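Local coordinates for protein NS6 protease (Murine norovirus 1, PDB 4ASH) that cleaves the norovirus polyprotein as a trypsin-like cysteine protease, probably at several junctions between the non-structural proteins, at residues F49-T52 and F57-Y60; V87-A92 and L97-R102; S105-K110 and E180-Q185. The protein carries 1 engineered substitution. One frame throughout, in Å; residues are numbered along the deposited sequence.

Contacts 1 and 2 each tie two strands of a beta hairpin, one in each sheet of this trypsin-like protease, on opposite sides of the chain's centre and with centres about 23 Å apart. Both are partly buried and combine direct backbone hydrogen bonds with apolar side chains: an aromatic cluster in contact 1, and valines and leucines with one arginine in contact 2. Contact 3 is a surface contact, with none of its touching residues buried. It uses the same long strand 96-111 as contact 2, but farther along, where the C-terminal tail passes the strand before leaving the surface. No direct hydrogen bond joins 105-110 to 180-185; two waters and a small apolar touch do the work instead.

Contact 1: F49-T52 and F57-Y60; sequences FTVT and FLKY
Val51 and Tyr60 face each other as a non-hydrogen-bonded pair in the antiparallel hairpin of strands 49-54 and 57-62, at one border of the N-terminal sheet of this trypsin-like fold. The two methyls of Val51 divide the work. CG2 lies 3.4 Å from Tyr60 CD2 and also in the plane of the Phe49 ring at its edge. CG1, turned anti to the backbone N (chi1 -177°), stands over one face of the Tyr60 ring, offset toward the rim, and meets Leu58 CD1 at 3.3 Å, tighter than usual van der Waals contact. Phe49 stands alongside Tyr60 and points the same way, its CD1 3.8 Å from Tyr60 CD2 at the edge of the phenol. The two ring planes are oblique, at 58°.

The opposite face of the hairpin is more polar. There Thr52 and Lys59 run side by side, and bends at chi3 and chi4 fold the lysine back so that both CE and NZ come near Thr52 OG1. Beneath them the backbones make a reciprocal pair of bonds: Thr52 N to Lys59 O, in the carbonyl plane, and Lys59 N to Thr52 O, each 2.8 Å.

Farther out, Phe62 meets the Phe49 ring and Phe14 the Tyr60 ring, while Ala34 and Ile41 also touch Tyr60, extending the apolar cluster into the domain. On its other side strand 57-62 is hydrogen-bonded to strand 26-30, Leu58 with Thr29 and Tyr60 with Phe27, whereas 49-54 is outermost. Near the start of 49-52, Tyr60 CA makes a CA-H...O contact with Thr50 O at 3.3 Å.

Contact 2: V87-A92 and L97-R102; sequences VLVKRA and LALAVR
The hairpin of strands 84-90 and 96-111, part of the second sheet of the trypsin-like fold, is held here by two antiparallel hydrogen-bonded pairs, Val87 with Leu99 and Val89 with Leu97. The bonds are uneven. Leu97 N reaches Val89 O at 2.8 Å and almost straight (N-H...O angle 175°), whereas the return bond from Val89 N to Leu97 O is 3.0 Å and bent to an N-H...O angle of 140°, its donor standing above the carbonyl plane. The bent bond coincides with an inverse gamma turn centred on Leu88, in which Val89 N also makes a weak hydrogen bond to Val87 O. On the face of Val87 and Val89, apolar tips meet: Val89 CG2 touches Leu99 CD1 at 3.8 Å, and Val87 CG2 meets Val101 CG1 at 4.0 Å. Arg91, bent at chi2, swings back so that Leu97 CD1 sits over one face of its guanidinium, 3.4 Å from Arg91 NH1. Its charge is engaged elsewhere, NH2 forming a salt bridge with Asp140 and a hydrogen bond to Gly135 O. Strand 144-149 borders 84-90 on its other side, with Tyr145 against Val87 and Val101, and Pro144 and Val146 against Leu88.

Contact 3: S105-K110 and E180-Q185; sequences SQAAIK and EALEFQ
Extended strand 105-110 and the irregular tail 180-185 approach each other without forming a sheet: the CA atoms nearest across the gap, Gln106 and Glu180, are 6.7 Å apart, and no hydrogen bond runs directly between the segments. Water fills the role. Water 2 accepts from Gln106 N at 2.9 Å and donates to Glu180 OE1 at 2.7 Å. Water 1 lies 2.6 Å from Gln106 O and 2.8 Å from Glu180 OE1, placed to donate to both, although it has more acceptors within reach than protons. A single carboxylate oxygen therefore faces both backbone polar atoms of Gln106 through water. The bend at chi2 (-60°) swings the Glu180 carboxylate clear of the Gln106 amide, and OE1 is its oxygen nearer the strand.

Strand 96-111 belongs to the C-terminal sheet of the trypsin-like fold, where Ser105, Ala107 and Ile109 pair with strand 114-123; the tail follows the last strand, 168-172. The Gln106 side chain is extended beyond CG and crosses that of Glu180 at about a right angle, amide and carboxylate planes 56° apart. Gln106 OE1 comes 4.2 Å from Glu180 CG, while Gln106 NE2 makes a weak hydrogen bond to Asn77 O. One residue along the strand and two along the tail, Leu182 CD1 rests on Ala107 CB, 3.8 Å away. Beyond Leu182 the chain leaves the strand; the whole of 180-185 touches crystal neighbours, consistent with a C-terminus captured as a cleavage product by another protease molecule.

Contact 1: F49-T52 and F57-Y60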
ATOM      1  N   PHE A  49      -1.176 -19.180   6.839  1.00 22.71           N
ATOM      2  CA  PHE A  49      -0.654 -17.833   6.823  1.00 22.07           C
ATOM      3  C   PHE A  49      -1.009 -17.129   8.123  1.00 24.27           C
ATOM      4  O   PHE A  49      -1.936 -17.539   8.828  1.00 28.33           O
ATOM      5  CB  PHE A  49      -1.192 -17.048   5.609  1.00 24.60           C
ATOM      6  CG  PHE A  49      -2.690 -16.914   5.576  1.00 23.06           C
ATOM      7  CD1 PHE A  49      -3.323 -15.873   6.239  1.00 25.34           C
ATOM      8  CD2 PHE A  49      -3.465 -17.822   4.867  1.00 24.10           C
ATOM      9  CE1 PHE A  49      -4.701 -15.739   6.204  1.00 26.81           C
ATOM     10  CE2 PHE A  49      -4.848 -17.691   4.828  1.00 25.69           C
ATOM     11  CZ  PHE A  49      -5.462 -16.654   5.499  1.00 22.06           C
ATOM     12  N   THR A  50      -0.256 -16.085   8.447  1.00 23.66           N
ATOM     13  CA  THR A  50      -0.572 -15.239   9.579  1.00 24.56           C
ATOM     14  C   THR A  50      -0.871 -13.841   9.072  1.00 26.70           C
ATOM     15  O   THR A  50      -0.442 -13.459   7.977  1.00 28.39           O
ATOM     16  CB  THR A  50       0.580 -15.174  10.587  1.00 27.50           C
ATOM     17  OG1 THR A  50       1.738 -14.619   9.955  1.00 39.94           O
ATOM     18  CG2 THR A  50       0.909 -16.562  11.109  1.00 26.06           C
ATOM     19  N   VAL A  51      -1.626 -13.087   9.857  1.00 22.21           N
ATOM     20  CA  VAL A  51      -2.048 -11.765   9.431  1.00 23.25           C
ATOM     21  C   VAL A  51      -1.728 -10.783  10.532  1.00 29.37           C
ATOM     22  O   VAL A  51      -1.968 -11.054  11.715  1.00 32.27           O
ATOM     23  CB  VAL A  51      -3.552 -11.713   9.131  1.00 31.60           C
ATOM     24  CG1 VAL A  51      -3.927 -10.339   8.618  1.00 33.05           C
ATOM     25  CG2 VAL A  51      -3.931 -12.776   8.110  1.00 34.08           C
ATOM     26  N   THR A  52      -1.138  -9.659  10.158  1.00 24.63           N
ATOM     27  CA  THR A  52      -0.927  -8.601  11.128  1.00 23.18           C
ATOM     28  C   THR A  52      -1.562  -7.326  10.593  1.00 25.43           C
ATOM     29  O   THR A  52      -1.529  -7.053   9.396  1.00 23.82           O
ATOM     30  CB  THR A  52       0.568  -8.372  11.464  1.00 29.53           C
ATOM     31  OG1 THR A  52       1.216  -7.659  10.406  1.00 34.14           O
ATOM     32  CG2 THR A  52       1.281  -9.700  11.690  1.00 34.04           C
ATOM     33  N   PHE A  57      -3.342  -0.711   7.617  1.00 17.08           N
ATOM     34  CA  PHE A  57      -2.351  -1.514   6.902  1.00 17.85           C
ATOM     35  C   PHE A  57      -2.477  -2.979   7.300  1.00 15.84           C
ATOM     36  O   PHE A  57      -2.468  -3.302   8.485  1.00 19.90           O
ATOM     37  CB  PHE A  57      -0.952  -1.010   7.240  1.00 16.62           C
ATOM     38  CG  PHE A  57       0.136  -1.597   6.383  1.00 15.80           C
ATOM     39  CD1 PHE A  57       0.742  -2.794   6.726  1.00 18.14           C
ATOM     40  CD2 PHE A  57       0.550  -0.943   5.229  1.00 16.14           C
ATOM     41  CE1 PHE A  57       1.757  -3.321   5.942  1.00 16.05           C
ATOM     42  CE2 PHE A  57       1.551  -1.477   4.431  1.00 18.61           C
ATOM     43  CZ  PHE A  57       2.151  -2.658   4.789  1.00 16.29           C
ATOM     44  N   LEU A  58      -2.566  -3.871   6.319  1.00 15.31           N
ATOM     45  CA  LEU A  58      -2.708  -5.291   6.609  1.00 17.06           C
ATOM     46  C   LEU A  58      -1.637  -6.110   5.884  1.00 16.77           C
ATOM     47  O   LEU A  58      -1.412  -5.926   4.687  1.00 17.78           O
ATOM     48  CB  LEU A  58      -4.112  -5.746   6.196  1.00 21.11           C
ATOM     49  CG  LEU A  58      -4.579  -7.120   6.650  1.00 26.91           C
ATOM     50  CD1 LEU A  58      -4.638  -7.177   8.168  1.00 31.49           C
ATOM     51  CD2 LEU A  58      -5.946  -7.404   6.047  1.00 27.02           C
ATOM     52  N   LYS A  59      -0.971  -7.009   6.608  1.00 19.08           N
ATOM     53  CA  LYS A  59       0.078  -7.830   6.021  1.00 21.65           C
ATOM     54  C   LYS A  59      -0.192  -9.303   6.269  1.00 18.40           C
ATOM     55  O   LYS A  59      -0.454  -9.714   7.400  1.00 23.43           O
ATOM     56  CB  LYS A  59       1.450  -7.438   6.589  1.00 22.79           C
ATOM     57  CG  LYS A  59       2.614  -8.307   6.105  1.00 26.66           C
ATOM     58  CD  LYS A  59       3.951  -7.650   6.406  1.00 34.13           C
ATOM     59  CE  LYS A  59       4.205  -7.525   7.906  1.00 38.53           C
ATOM     60  NZ  LYS A  59       4.317  -8.855   8.569  1.00 43.69           N
ATOM     61  N   TYR A  60      -0.119 -10.087   5.200  1.00 16.89           N
ATOM     62  CA  TYR A  60      -0.237 -11.537   5.270  1.00 16.87           C
ATOM     63  C   TYR A  60       1.121 -12.149   5.035  1.00 19.50           C
ATOM     64  O   TYR A  60       1.817 -11.762   4.095  1.00 17.97           O
ATOM     65  CB  TYR A  60      -1.164 -12.041   4.163  1.00 19.44           C
ATOM     66  CG  TYR A  60      -2.588 -11.579   4.274  1.00 19.28           C
ATOM     67  CD1 TYR A  60      -2.958 -10.317   3.835  1.00 21.89           C
ATOM     68  CD2 TYR A  60      -3.568 -12.419   4.767  1.00 18.29           C
ATOM     69  CE1 TYR A  60      -4.278  -9.889   3.916  1.00 24.75           C
ATOM     70  CE2 TYR A  60      -4.891 -12.001   4.850  1.00 23.40           C
ATOM     71  CZ  TYR A  60      -5.234 -10.735   4.423  1.00 23.11           C
ATOM     72  OH  TYR A  60      -6.551 -10.316   4.482  1.00 23.24           O
TER

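Contact 2: V87-A92 and L97-R102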
ATOM      1  N   VAL A  87       2.288   5.792  -7.253  1.00 16.83           N
ATOM      2  CA  VAL A  87       1.214   4.895  -6.865  1.00 16.41           C
ATOM      3  C   VAL A  87       0.946   3.996  -8.063  1.00 16.33           C
ATOM      4  O   VAL A  87       0.587   4.483  -9.138  1.00 20.99           O
ATOM      5  CB  VAL A  87      -0.090   5.621  -6.504  1.00 17.93           C
ATOM      6  CG1 VAL A  87      -1.048   4.644  -5.861  1.00 16.92           C
ATOM      7  CG2 VAL A  87       0.180   6.776  -5.540  1.00 21.31           C
ATOM      8  N   LEU A  88       1.143   2.695  -7.884  1.00 16.08           N
ATOM      9  CA  LEU A  88       0.917   1.738  -8.965  1.00 16.44           C
ATOM     10  C   LEU A  88      -0.550   1.342  -8.969  1.00 14.98           C
ATOM     11  O   LEU A  88      -0.938   0.318  -8.413  1.00 15.86           O
ATOM     12  CB  LEU A  88       1.793   0.507  -8.772  1.00 17.55           C
ATOM     13  CG  LEU A  88       3.292   0.743  -8.575  1.00 18.90           C
ATOM     14  CD1 LEU A  88       4.039  -0.605  -8.527  1.00 19.73           C
ATOM     15  CD2 LEU A  88       3.862   1.631  -9.661  1.00 21.27           C
ATOM     16  N   VAL A  89      -1.384   2.194  -9.557  1.00 15.48           N
ATOM     17  CA  VAL A  89      -2.818   1.916  -9.611  1.00 12.49           C
ATOM     18  C   VAL A  89      -3.146   0.957 -10.741  1.00 16.50           C
ATOM     19  O   VAL A  89      -2.831   1.228 -11.899  1.00 19.42           O
ATOM     20  CB  VAL A  89      -3.631   3.192  -9.840  1.00 16.73           C
ATOM     21  CG1 VAL A  89      -5.093   2.853 -10.056  1.00 22.07           C
ATOM     22  CG2 VAL A  89      -3.480   4.132  -8.657  1.00 20.09           C
ATOM     23  N   LYS A  90      -3.776  -0.158 -10.405  1.00 15.09           N
ATOM     24  CA  LYS A  90      -4.438  -0.959 -11.444  1.00 14.35           C
ATOM     25  C   LYS A  90      -5.919  -0.701 -11.386  1.00 17.79           C
ATOM     26  O   LYS A  90      -6.474  -0.522 -10.308  1.00 19.04           O
ATOM     27  CB  LYS A  90      -4.214  -2.449 -11.222  1.00 19.58           C
ATOM     28  CG  LYS A  90      -2.922  -2.978 -11.789  1.00 25.76           C
ATOM     29  CD  LYS A  90      -2.991  -4.502 -11.878  1.00 22.32           C
ATOM     30  CE  LYS A  90      -1.722  -5.072 -12.466  1.00 23.57           C
ATOM     31  NZ  LYS A  90      -1.739  -6.564 -12.387  1.00 20.67           N
ATOM     32  N   ARG A  91      -6.565  -0.712 -12.554  1.00 16.65           N
ATOM     33  CA  ARG A  91      -8.017  -0.663 -12.629  1.00 15.81           C
ATOM     34  C   ARG A  91      -8.512  -2.054 -13.003  1.00 17.32           C
ATOM     35  O   ARG A  91      -7.732  -2.879 -13.471  1.00 17.40           O
ATOM     36  CB  ARG A  91      -8.449   0.377 -13.653  1.00 14.69           C
ATOM     37  CG  ARG A  91      -8.057   1.821 -13.279  1.00 16.99           C
ATOM     38  CD  ARG A  91      -9.007   2.418 -12.244  1.00 18.65           C
ATOM     39  NE  ARG A  91      -8.385   3.432 -11.375  1.00 17.26           N
ATOM     40  CZ  ARG A  91      -8.150   4.699 -11.708  1.00 20.41           C
ATOM     41  NH1 ARG A  91      -8.451   5.152 -12.919  1.00 22.21           N
ATOM     42  NH2 ARG A  91      -7.587   5.522 -10.820  1.00 21.82           N
ATOM     43  N   ALA A  92      -9.792  -2.307 -12.755  1.00 18.04           N
ATOM     44  CA  ALA A  92     -10.387  -3.616 -12.970  1.00 17.15           C
ATOM     45  C   ALA A  92     -10.122  -4.126 -14.385  1.00 17.89           C
ATOM     46  O   ALA A  92      -9.966  -5.329 -14.600  1.00 18.95           O
ATOM     47  CB  ALA A  92     -11.880  -3.551 -12.698  1.00 22.05           C
ATOM     48  N   LEU A  97      -1.834   2.418 -14.217  1.00 17.88           N
ATOM     49  CA  LEU A  97      -1.631   3.855 -14.166  1.00 18.80           C
ATOM     50  C   LEU A  97      -0.684   4.195 -13.026  1.00 20.46           C
ATOM     51  O   LEU A  97      -1.063   4.117 -11.863  1.00 23.74           O
ATOM     52  CB  LEU A  97      -2.956   4.569 -13.909  1.00 22.19           C
ATOM     53  CG  LEU A  97      -4.040   4.408 -14.972  1.00 30.31           C
ATOM     54  CD1 LEU A  97      -5.392   4.819 -14.412  1.00 34.12           C
ATOM     55  CD2 LEU A  97      -3.682   5.234 -16.186  1.00 40.01           C
ATOM     56  N   ALA A  98       0.545   4.560 -13.364  1.00 20.61           N
ATOM     57  CA  ALA A  98       1.502   4.989 -12.362  1.00 18.06           C
ATOM     58  C   ALA A  98       1.252   6.469 -12.087  1.00 23.15           C
ATOM     59  O   ALA A  98       1.307   7.296 -12.996  1.00 28.06           O
ATOM     60  CB  ALA A  98       2.913   4.763 -12.852  1.00 22.77           C
ATOM     61  N   LEU A  99       0.952   6.800 -10.837  1.00 21.74           N
ATOM     62  CA  LEU A  99       0.611   8.176 -10.502  1.00 19.12           C
ATOM     63  C   LEU A  99       1.726   8.794  -9.674  1.00 20.07           C
ATOM     64  O   LEU A  99       2.055   8.284  -8.609  1.00 21.74           O
ATOM     65  CB  LEU A  99      -0.697   8.224  -9.719  1.00 20.85           C
ATOM     66  CG  LEU A  99      -1.950   7.665 -10.399  1.00 24.15           C
ATOM     67  CD1 LEU A  99      -3.147   7.859  -9.488  1.00 24.94           C
ATOM     68  CD2 LEU A  99      -2.176   8.334 -11.750  1.00 28.12           C
ATOM     69  N   ALA A 100       2.324   9.870 -10.171  1.00 21.20           N
ATOM     70  CA  ALA A 100       3.390  10.531  -9.419  1.00 20.47           C
ATOM     71  C   ALA A 100       2.803  11.241  -8.207  1.00 20.45           C
ATOM     72  O   ALA A 100       1.759  11.876  -8.292  1.00 22.63           O
ATOM     73  CB  ALA A 100       4.155  11.507 -10.299  1.00 26.51           C
ATOM     74  N   VAL A 101       3.485  11.124  -7.074  1.00 23.05           N
ATOM     75  CA  VAL A 101       3.000  11.714  -5.834  1.00 21.79           C
ATOM     76  C   VAL A 101       4.168  12.215  -4.997  1.00 20.76           C
ATOM     77  O   VAL A 101       5.140  11.492  -4.780  1.00 21.41           O
ATOM     78  CB  VAL A 101       2.164  10.694  -5.015  1.00 22.95           C
ATOM     79  CG1 VAL A 101       2.976   9.447  -4.685  1.00 20.69           C
ATOM     80  CG2 VAL A 101       1.633  11.328  -3.740  1.00 23.43           C
ATOM     81  N   ARG A 102       4.080  13.465  -4.544  1.00 20.27           N
ATOM     82  CA  ARG A 102       5.074  13.974  -3.607  1.00 21.48           C
ATOM     83  C   ARG A 102       4.663  13.572  -2.199  1.00 19.85           C
ATOM     84  O   ARG A 102       3.590  13.952  -1.728  1.00 22.01           O
ATOM     85  CB  ARG A 102       5.202  15.489  -3.697  1.00 26.24           C
ATOM     86  CG  ARG A 102       6.273  16.012  -2.744  1.00 26.47           C
ATOM     87  CD  ARG A 102       6.103  17.487  -2.458  1.00 29.24           C
ATOM     88  NE  ARG A 102       7.208  18.006  -1.652  1.00 32.29           N
ATOM     89  CZ  ARG A 102       7.263  17.981  -0.323  1.00 30.06           C
ATOM     90  NH1 ARG A 102       6.276  17.456   0.395  1.00 26.58           N
ATOM     91  NH2 ARG A 102       8.322  18.491   0.295  1.00 29.09           N
TER

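Contact 3: S105-K110 and E180-Q185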
ATOM      1  N   SER A 105       4.041  14.508   5.106  1.00 22.95           N
ATOM      2  CA  SER A 105       4.388  14.089   6.457  1.00 21.43           C
ATOM      3  C   SER A 105       3.678  12.821   6.873  1.00 20.57           C
ATOM      4  O   SER A 105       2.569  12.527   6.402  1.00 21.82           O
ATOM      5  CB  SER A 105       4.055  15.197   7.475  1.00 29.94           C
ATOM      6  OG  SER A 105       4.360  16.483   6.970  1.00 39.83           O
ATOM      7  N   GLN A 106       4.316  12.077   7.768  1.00 20.11           N
ATOM      8  CA  GLN A 106       3.674  10.952   8.424  1.00 18.56           C
ATOM      9  C   GLN A 106       2.873  11.455   9.616  1.00 24.43           C
ATOM     10  O   GLN A 106       3.291  12.386  10.304  1.00 32.38           O
ATOM     11  CB  GLN A 106       4.716   9.913   8.858  1.00 24.40           C
ATOM     12  CG  GLN A 106       5.494   9.323   7.691  1.00 24.57           C
ATOM     13  CD  GLN A 106       6.513   8.282   8.119  1.00 37.55           C
ATOM     14  OE1 GLN A 106       6.350   7.617   9.139  1.00 45.98           O
ATOM     15  NE2 GLN A 106       7.579   8.150   7.342  1.00 43.68           N
ATOM     16  N   ALA A 107       1.715  10.847   9.852  1.00 18.44           N
ATOM     17  CA  ALA A 107       0.858  11.220  10.967  1.00 21.59           C
ATOM     18  C   ALA A 107      -0.228  10.173  11.164  1.00 21.93           C
ATOM     19  O   ALA A 107      -0.405   9.282  10.322  1.00 23.18           O
ATOM     20  CB  ALA A 107       0.238  12.602  10.736  1.00 24.47           C
ATOM     21  N   ALA A 108      -0.917  10.258  12.297  1.00 21.62           N
ATOM     22  CA  ALA A 108      -2.093   9.446  12.562  1.00 22.37           C
ATOM     23  C   ALA A 108      -3.280  10.258  12.080  1.00 21.24           C
ATOM     24  O   ALA A 108      -3.587  11.330  12.624  1.00 22.40           O
ATOM     25  CB  ALA A 108      -2.218   9.139  14.038  1.00 22.69           C
ATOM     26  N   ILE A 109      -3.924   9.759  11.037  1.00 19.41           N
ATOM     27  CA  ILE A 109      -4.916  10.529  10.298  1.00 19.43           C
ATOM     28  C   ILE A 109      -6.292   9.929  10.527  1.00 21.67           C
ATOM     29  O   ILE A 109      -6.479   8.727  10.408  1.00 22.30           O
ATOM     30  CB  ILE A 109      -4.579  10.494   8.797  1.00 23.01           C
ATOM     31  CG1 ILE A 109      -3.234  11.184   8.557  1.00 31.48           C
ATOM     32  CG2 ILE A 109      -5.685  11.142   7.969  1.00 22.80           C
ATOM     33  CD1 ILE A 109      -2.422  10.567   7.439  1.00 32.39           C
ATOM     34  N   LYS A 110      -7.261  10.766  10.862  1.00 19.59           N
ATOM     35  CA  LYS A 110      -8.619  10.289  11.076  1.00 22.45           C
ATOM     36  C   LYS A 110      -9.402  10.299   9.769  1.00 23.07           C
ATOM     37  O   LYS A 110      -9.588  11.346   9.155  1.00 25.71           O
ATOM     38  CB  LYS A 110      -9.325  11.170  12.111  1.00 26.48           C
ATOM     39  CG  LYS A 110     -10.836  11.008  12.123  1.00 43.80           C
ATOM     40  CD  LYS A 110     -11.278   9.786  12.912  1.00 51.41           C
ATOM     41  CE  LYS A 110     -11.402  10.116  14.391  1.00 60.68           C
ATOM     42  NZ  LYS A 110     -12.391   9.241  15.084  1.00 65.61           N
ATOM     43  N   GLU A 180       8.766  10.019  14.496  1.00 40.20           N
ATOM     44  CA  GLU A 180       7.730  10.778  13.794  1.00 39.04           C
ATOM     45  C   GLU A 180       6.433  10.920  14.592  1.00 36.81           C
ATOM     46  O   GLU A 180       5.384  11.209  14.021  1.00 41.81           O
ATOM     47  CB  GLU A 180       7.441  10.153  12.423  1.00 51.35           C
ATOM     48  CG  GLU A 180       8.579  10.308  11.425  1.00 60.65           C
ATOM     49  CD  GLU A 180       8.912  11.764  11.153  1.00 70.29           C
ATOM     50  OE1 GLU A 180       7.991  12.525  10.781  1.00 74.40           O
ATOM     51  OE2 GLU A 180      10.089  12.150  11.320  1.00 71.42           O
ATOM     52  N   ALA A 181       6.516  10.748  15.910  1.00 30.32           N
ATOM     53  CA  ALA A 181       5.336  10.817  16.780  1.00 31.50           C
ATOM     54  C   ALA A 181       4.995  12.262  17.151  1.00 24.23           C
ATOM     55  O   ALA A 181       5.782  12.930  17.807  1.00 31.21           O
ATOM     56  CB  ALA A 181       5.596  10.017  18.045  1.00 29.31           C
ATOM     57  N   LEU A 182       3.814  12.739  16.762  1.00 23.11           N
ATOM     58  CA  LEU A 182       3.447  14.128  17.028  1.00 20.68           C
ATOM     59  C   LEU A 182       2.992  14.349  18.475  1.00 26.73           C
ATOM     60  O   LEU A 182       2.234  13.553  19.026  1.00 24.40           O
ATOM     61  CB  LEU A 182       2.373  14.580  16.037  1.00 19.95           C
ATOM     62  CG  LEU A 182       2.813  14.692  14.572  1.00 23.60           C
ATOM     63  CD1 LEU A 182       1.616  14.715  13.624  1.00 27.95           C
ATOM     64  CD2 LEU A 182       3.680  15.932  14.374  1.00 29.49           C
ATOM     65  N   GLU A 183       3.445  15.443  19.084  1.00 23.64           N
ATOM     66  CA  GLU A 183       3.051  15.776  20.450  1.00 20.70           C
ATOM     67  C   GLU A 183       2.720  17.258  20.553  1.00 20.53           C
ATOM     68  O   GLU A 183       3.386  18.089  19.933  1.00 23.71           O
ATOM     69  CB  GLU A 183       4.182  15.456  21.441  1.00 24.51           C
ATOM     70  CG  GLU A 183       4.735  14.044  21.289  1.00 28.43           C
ATOM     71  CD  GLU A 183       6.005  13.795  22.107  1.00 44.32           C
ATOM     72  OE1 GLU A 183       6.958  14.606  22.026  1.00 39.23           O
ATOM     73  OE2 GLU A 183       6.053  12.774  22.829  1.00 53.15           O
ATOM     74  N   PHE A 184       1.710  17.585  21.352  1.00 21.16           N
ATOM     75  CA  PHE A 184       1.365  18.989  21.597  1.00 22.47           C
ATOM     76  C   PHE A 184       2.547  19.747  22.232  1.00 22.95           C
ATOM     77  O   PHE A 184       3.252  19.221  23.111  1.00 23.05           O
ATOM     78  CB  PHE A 184       0.158  19.095  22.530  1.00 24.35           C
ATOM     79  CG  PHE A 184      -1.170  18.847  21.863  1.00 26.54           C
ATOM     80  CD1 PHE A 184      -1.531  19.529  20.704  1.00 27.35           C
ATOM     81  CD2 PHE A 184      -2.066  17.944  22.404  1.00 35.09           C
ATOM     82  CE1 PHE A 184      -2.760  19.315  20.111  1.00 29.13           C
ATOM     83  CE2 PHE A 184      -3.298  17.717  21.800  1.00 36.45           C
ATOM     84  CZ  PHE A 184      -3.639  18.405  20.654  1.00 35.56           C
ATOM     85  N   GLN A 185       2.744  20.986  21.794  1.00 22.35           N
ATOM     86  CA  GLN A 185       3.769  21.864  22.346  1.00 24.29           C
ATOM     87  C   GLN A 185       3.141  23.077  23.025  1.00 24.58           C
ATOM     88  O   GLN A 185       2.020  22.968  23.513  1.00 26.83           O
ATOM     89  CB  GLN A 185       4.768  22.284  21.267  1.00 23.61           C
ATOM     90  CG  GLN A 185       5.592  21.110  20.755  1.00 22.06           C
ATOM     91  CD  GLN A 185       6.733  21.512  19.851  1.00 27.49           C
ATOM     92  OE1 GLN A 185       6.576  22.326  18.942  1.00 21.89           O
ATOM     93  NE2 GLN A 185       7.909  20.927  20.099  1.00 24.91           N
ATOM     94  OXT GLN A 185       3.712  24.174  23.135  1.00 24.07           O
TER
HETATM   95  O   HOH W   1       5.356  13.116  11.629  1.00 28.54           O
HETATM   96  O   HOH W   2       7.165  12.543   8.174  1.00 38.43           O